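Side-chain contacts in KLLA0B12012p (Kluyveromyces lactis, PDB 6Y3P), which probably binds ATP through its C-terminal ATP-grasp domain of the tubulin-tyrosine ligase family, and is the K. lactis Pby1, a direct partner of the decapping enzyme Dcp2: residues Arg82-Tyr85 / Leu86-Ile90; Tyr19-Gly22 / Pro23-Ser27. All coordinates share one frame; numbering follows the deposited sequence.

Contact 1 (Arg82-Tyr85 / Leu86-Ile90)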
loop_
_atom_site.group_PDB
_atom_site.type_symbol
_atom_site.label_atom_id
_atom_site.label_comp_id
_atom_site.label_asym_id
_atom_site.label_seq_id
_atom_site.Cartn_x
_atom_site.Cartn_y
_atom_site.Cartn_z
ATOM N N ARG A 82 1.932 -8.433 -1.504
ATOM C CA ARG A 82 1.184 -9.198 -2.503
ATOM C C ARG A 82 -0.280 -9.198 -2.101
ATOM O O ARG A 82 -0.621 -9.745 -1.055
ATOM C CB ARG A 82 1.734 -10.627 -2.670
ATOM C CG ARG A 82 3.121 -10.692 -3.314
ATOM C CD ARG A 82 3.078 -10.744 -4.836
ATOM N NE ARG A 82 2.402 -11.944 -5.343
ATOM C CZ ARG A 82 2.984 -13.131 -5.512
ATOM N NH1 ARG A 82 4.266 -13.301 -5.207
ATOM N NH2 ARG A 82 2.286 -14.155 -5.983
ATOM N N LYS A 83 -1.142 -8.564 -2.923
ATOM C CA LYS A 83 -2.583 -8.409 -2.665
ATOM C C LYS A 83 -3.322 -9.754 -2.465
ATOM O O LYS A 83 -4.292 -9.775 -1.710
ATOM C CB LYS A 83 -3.259 -7.510 -3.739
ATOM C CG LYS A 83 -4.733 -7.083 -3.491
ATOM C CD LYS A 83 -5.113 -6.744 -2.026
ATOM C CE LYS A 83 -6.603 -6.821 -1.726
ATOM N NZ LYS A 83 -7.357 -5.625 -2.220
ATOM N N HIS A 84 -2.845 -10.875 -3.046
ATOM C CA HIS A 84 -3.508 -12.156 -2.791
ATOM C C HIS A 84 -3.189 -12.589 -1.351
ATOM O O HIS A 84 -4.095 -12.896 -0.567
ATOM C CB HIS A 84 -3.110 -13.231 -3.826
ATOM C CG HIS A 84 -3.563 -14.626 -3.481
ATOM N ND1 HIS A 84 -2.755 -15.490 -2.751
ATOM C CD2 HIS A 84 -4.722 -15.265 -3.778
ATOM C CE1 HIS A 84 -3.448 -16.613 -2.618
ATOM N NE2 HIS A 84 -4.631 -16.532 -3.225
ATOM N N TYR A 85 -1.912 -12.507 -0.988
ATOM C CA TYR A 85 -1.404 -12.899 0.316
ATOM C C TYR A 85 -1.842 -11.948 1.438
ATOM O O TYR A 85 -2.126 -12.426 2.539
ATOM C CB TYR A 85 0.114 -13.098 0.230
ATOM C CG TYR A 85 0.425 -14.321 -0.604
ATOM C CD1 TYR A 85 0.460 -15.588 -0.028
ATOM C CD2 TYR A 85 0.531 -14.235 -1.994
ATOM C CE1 TYR A 85 0.659 -16.733 -0.800
ATOM C CE2 TYR A 85 0.716 -15.375 -2.780
ATOM C CZ TYR A 85 0.804 -16.623 -2.175
ATOM O OH TYR A 85 1.046 -17.760 -2.919
ATOM N N LEU A 86 -1.991 -10.635 1.135
ATOM C CA LEU A 86 -2.470 -9.592 2.047
ATOM C C LEU A 86 -3.835 -10.012 2.568
ATOM O O LEU A 86 -4.036 -10.031 3.784
ATOM C CB LEU A 86 -2.573 -8.213 1.329
ATOM C CG LEU A 86 -3.005 -7.010 2.175
ATOM C CD1 LEU A 86 -1.930 -6.636 3.202
ATOM C CD2 LEU A 86 -3.303 -5.803 1.298
ATOM N N SER A 87 -4.745 -10.401 1.633
ATOM C CA SER A 87 -6.093 -10.879 1.913
ATOM C C SER A 87 -6.032 -12.009 2.913
ATOM O O SER A 87 -6.668 -11.903 3.958
ATOM C CB SER A 87 -6.801 -11.313 0.631
ATOM O OG SER A 87 -7.754 -10.349 0.206
ATOM N N HIS A 88 -5.165 -13.011 2.671
ATOM C CA HIS A 88 -4.991 -14.152 3.568
ATOM C C HIS A 88 -4.491 -13.744 4.927
ATOM O O HIS A 88 -5.012 -14.237 5.922
ATOM C CB HIS A 88 -4.124 -15.244 2.941
ATOM C CG HIS A 88 -4.867 -16.056 1.926
ATOM N ND1 HIS A 88 -5.634 -17.155 2.300
ATOM C CD2 HIS A 88 -4.981 -15.877 0.588
ATOM C CE1 HIS A 88 -6.164 -17.620 1.178
ATOM N NE2 HIS A 88 -5.803 -16.884 0.121
ATOM N N THR A 89 -3.540 -12.806 4.986
ATOM C CA THR A 89 -3.016 -12.286 6.259
ATOM C C THR A 89 -4.154 -11.654 7.078
ATOM O O THR A 89 -4.291 -11.968 8.259
ATOM C CB THR A 89 -1.890 -11.247 6.036
ATOM O OG1 THR A 89 -1.102 -11.615 4.911
ATOM C CG2 THR A 89 -0.994 -11.096 7.253
ATOM N N ILE A 90 -4.975 -10.800 6.441
ATOM C CA ILE A 90 -6.081 -10.109 7.108
ATOM C C ILE A 90 -7.170 -11.109 7.528
ATOM O O ILE A 90 -7.539 -11.106 8.707
ATOM C CB ILE A 90 -6.613 -8.886 6.300
ATOM C CG1 ILE A 90 -5.520 -7.793 6.253
ATOM C CG2 ILE A 90 -7.931 -8.332 6.894
ATOM C CD1 ILE A 90 -5.743 -6.629 5.344
#

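Contact 2 (Tyr19-Gly22 / Pro23-Ser27). With SO4 (sulfate ion), chain B.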
loop_
_atom_site.group_PDB
_atom_site.type_symbol
_atom_site.label_atom_id
_atom_site.label_comp_id
_atom_site.label_asym_id
_atom_site.label_seq_id
_atom_site.Cartn_x
_atom_site.Cartn_y
_atom_site.Cartn_z
ATOM N N TYR A 19 14.274 11.243 -8.279
ATOM C CA TYR A 19 13.595 12.303 -7.527
ATOM C C TYR A 19 14.056 12.440 -6.059
ATOM O O TYR A 19 14.240 13.563 -5.575
ATOM C CB TYR A 19 12.061 12.070 -7.605
ATOM C CG TYR A 19 11.223 13.207 -7.062
ATOM C CD1 TYR A 19 11.032 14.373 -7.800
ATOM C CD2 TYR A 19 10.608 13.112 -5.814
ATOM C CE1 TYR A 19 10.280 15.430 -7.295
ATOM C CE2 TYR A 19 9.849 14.164 -5.300
ATOM C CZ TYR A 19 9.680 15.317 -6.050
ATOM O OH TYR A 19 8.929 16.354 -5.558
ATOM N N ILE A 20 14.261 11.297 -5.371
ATOM C CA ILE A 20 14.617 11.237 -3.940
ATOM C C ILE A 20 16.121 11.412 -3.613
ATOM O O ILE A 20 16.452 11.498 -2.426
ATOM C CB ILE A 20 14.051 9.929 -3.322
ATOM C CG1 ILE A 20 14.671 8.652 -3.984
ATOM C CG2 ILE A 20 12.520 9.930 -3.449
ATOM C CD1 ILE A 20 14.437 7.340 -3.234
ATOM N N TYR A 21 17.019 11.480 -4.634
ATOM C CA TYR A 21 18.475 11.598 -4.437
ATOM C C TYR A 21 18.892 12.875 -3.664
ATOM O O TYR A 21 19.549 12.758 -2.626
ATOM C CB TYR A 21 19.243 11.454 -5.764
ATOM C CG TYR A 21 20.749 11.531 -5.604
ATOM C CD1 TYR A 21 21.505 10.387 -5.361
ATOM C CD2 TYR A 21 21.418 12.746 -5.705
ATOM C CE1 TYR A 21 22.888 10.459 -5.192
ATOM C CE2 TYR A 21 22.798 12.829 -5.549
ATOM C CZ TYR A 21 23.533 11.683 -5.309
ATOM O OH TYR A 21 24.898 11.792 -5.173
ATOM N N GLY A 22 18.530 14.053 -4.187
ATOM C CA GLY A 22 18.784 15.349 -3.563
ATOM C C GLY A 22 18.274 15.383 -2.134
ATOM O O GLY A 22 19.082 15.589 -1.213
ATOM N N PRO A 23 16.947 15.087 -1.913
ATOM C CA PRO A 23 16.412 15.013 -0.537
ATOM C C PRO A 23 17.204 14.103 0.410
ATOM O O PRO A 23 17.512 14.536 1.526
ATOM C CB PRO A 23 14.987 14.478 -0.744
ATOM C CG PRO A 23 14.627 14.922 -2.098
ATOM C CD PRO A 23 15.876 14.821 -2.901
ATOM N N LEU A 24 17.546 12.864 -0.033
ATOM C CA LEU A 24 18.303 11.917 0.785
ATOM C C LEU A 24 19.693 12.435 1.167
ATOM O O LEU A 24 20.096 12.269 2.319
ATOM C CB LEU A 24 18.405 10.537 0.115
ATOM C CG LEU A 24 17.233 9.608 0.300
ATOM C CD1 LEU A 24 17.255 8.523 -0.738
ATOM C CD2 LEU A 24 17.210 9.033 1.707
ATOM N N ASN A 25 20.397 13.106 0.221
ATOM C CA ASN A 25 21.708 13.711 0.466
ATOM C C ASN A 25 21.644 14.849 1.471
ATOM O O ASN A 25 22.490 14.901 2.359
ATOM C CB ASN A 25 22.367 14.162 -0.822
ATOM C CG ASN A 25 23.456 13.226 -1.273
ATOM O OD1 ASN A 25 24.531 13.117 -0.663
ATOM N ND2 ASN A 25 23.197 12.526 -2.353
ATOM N N ARG A 26 20.630 15.739 1.360
ATOM C CA ARG A 26 20.431 16.861 2.298
ATOM C C ARG A 26 20.154 16.320 3.712
ATOM O O ARG A 26 20.741 16.790 4.690
ATOM C CB ARG A 26 19.290 17.778 1.837
ATOM C CG ARG A 26 19.602 18.486 0.511
ATOM C CD ARG A 26 18.555 19.540 0.163
ATOM N NE ARG A 26 17.283 18.970 -0.305
ATOM C CZ ARG A 26 17.005 18.669 -1.575
ATOM N NH1 ARG A 26 17.917 18.845 -2.525
ATOM N NH2 ARG A 26 15.816 18.172 -1.899
ATOM N N SER A 27 19.317 15.283 3.785
ATOM C CA SER A 27 18.942 14.610 5.009
ATOM C C SER A 27 20.137 13.863 5.640
ATOM O O SER A 27 20.312 13.944 6.856
ATOM C CB SER A 27 17.777 13.674 4.738
ATOM O OG SER A 27 17.206 13.318 5.977
HETATM S S SO4 B . 16.388 18.228 -5.616
HETATM O O1 SO4 B . 15.274 17.419 -5.101
HETATM O O2 SO4 B . 16.497 19.460 -4.842
HETATM O O3 SO4 B . 16.165 18.557 -7.019
HETATM O O4 SO4 B . 17.640 17.496 -5.519
#

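Contact 1 (Arg82-Tyr85 / Leu86-Ile90)
Leu86 N gives a hydrogen bond to Arg82 O at 2.7 Å, and this opens helix 83-95 behind its N-cap residue, Arg82. Tyr85 O accepts Thr89 N at 2.9 Å, in the carbonyl plane. Thr89 OG1 lies 2.7 Å from the same Tyr85 O, but Ala79 O competes for its proton. Ser87 N to Lys83 O and His88 N to His84 O are weak bonds. Such i to i+4 links mark a helix's first turns. The imidazoles of His84 and His88 meet obliquely, planes 50° apart, with His88 CD2 over one face of the His84 ring. Their NE2 atoms are 3.6 Å apart. His84 projects outward, and His88, with CG beside its backbone N (chi1 -77°), leans its ring back one turn to meet it. An alanine at His84 is likely to leave His88 without this ring neighbour and freer to turn. Lys83 CD touches Leu86 CD2 at 3.9 Å, and Leu86 packs on Leu307 of helix 290-313. Lys83 NZ is gripped by Leu344 O, Gln198 OE1 and Leu107 O. Arg316 makes a weak hydrogen bond to His88 ND1. With that guanidinium beside it and a second imidazole close by, His88 is probably more stable neutral than charged.

Contact 2 (Tyr19-Gly22 / Pro23-Ser27)
The Tyr21 ring carries Asn25 ND2 over one face. The amide nitrogen is 3.1 Å from Tyr21 CZ and sits toward the hydroxyl side of the ring. The ring and amide planes are 60° apart, so the amide tilts over the ring and does not stack flat on it. With CG opposite the backbone N (chi1 -178°), the Tyr21 ring stands out beside the helix, and the Asn25 amide reaches back from one turn on to lie over it. The Arg26 guanidinium lies with one face over the Gly22-Pro23 peptide, Gly22 C being 3.4 Å above its plane. The bend at chi3 (-74°) folds the group back to this place. A sulfate ion, probably from the crystallisation liquor, sits at the guanidinium edge. Arg26 NH1 bonds its O2 at 2.8 Å, and three weak bonds add to this. Sulfate O4 comes within 3.1 Å of Gly22 CA, where any CB would clash with it. Asp364 forms a salt bridge with Arg26 NH2, so the arginine has two anionic partners. Three backbone bonds, Ile20 O to Leu24 N, Tyr21 O to Asn25 N and Gly22 O to Arg26 N, hold the first turns. Ile20 CD1 and Leu24 CD1 touch at 3.9 Å, side by side and pointing the same way. Both side chains meet Tyr52 of strand 48-52, and Leu24 also meets Leu12. Pro23 and Ser27 reach helix 357-375. Helix 21-31 is the crossover helix of the beta-alpha-beta unit between strands 8-12 and 37-38.

The first strand, 8-12, leads to contact 2 at the start of helix 21-31. Strands 37-38, 48-52 and 69-71 then join strand 8-12 in one parallel sheet. Contact 1 follows at the start of helix 83-95. The two contacts are in series and neither nests nor crosses. In each, the segments adjoin, so each closes only helical turns. The centres of contact 1 and contact 2 are about 33 Å apart, and the two lie on opposite sides of the chain's centre. The helix of contact 2 ties the N-terminal sheet to helix 357-375, far along the chain. The helix of contact 1 meets strand 109-113 and helix 290-313.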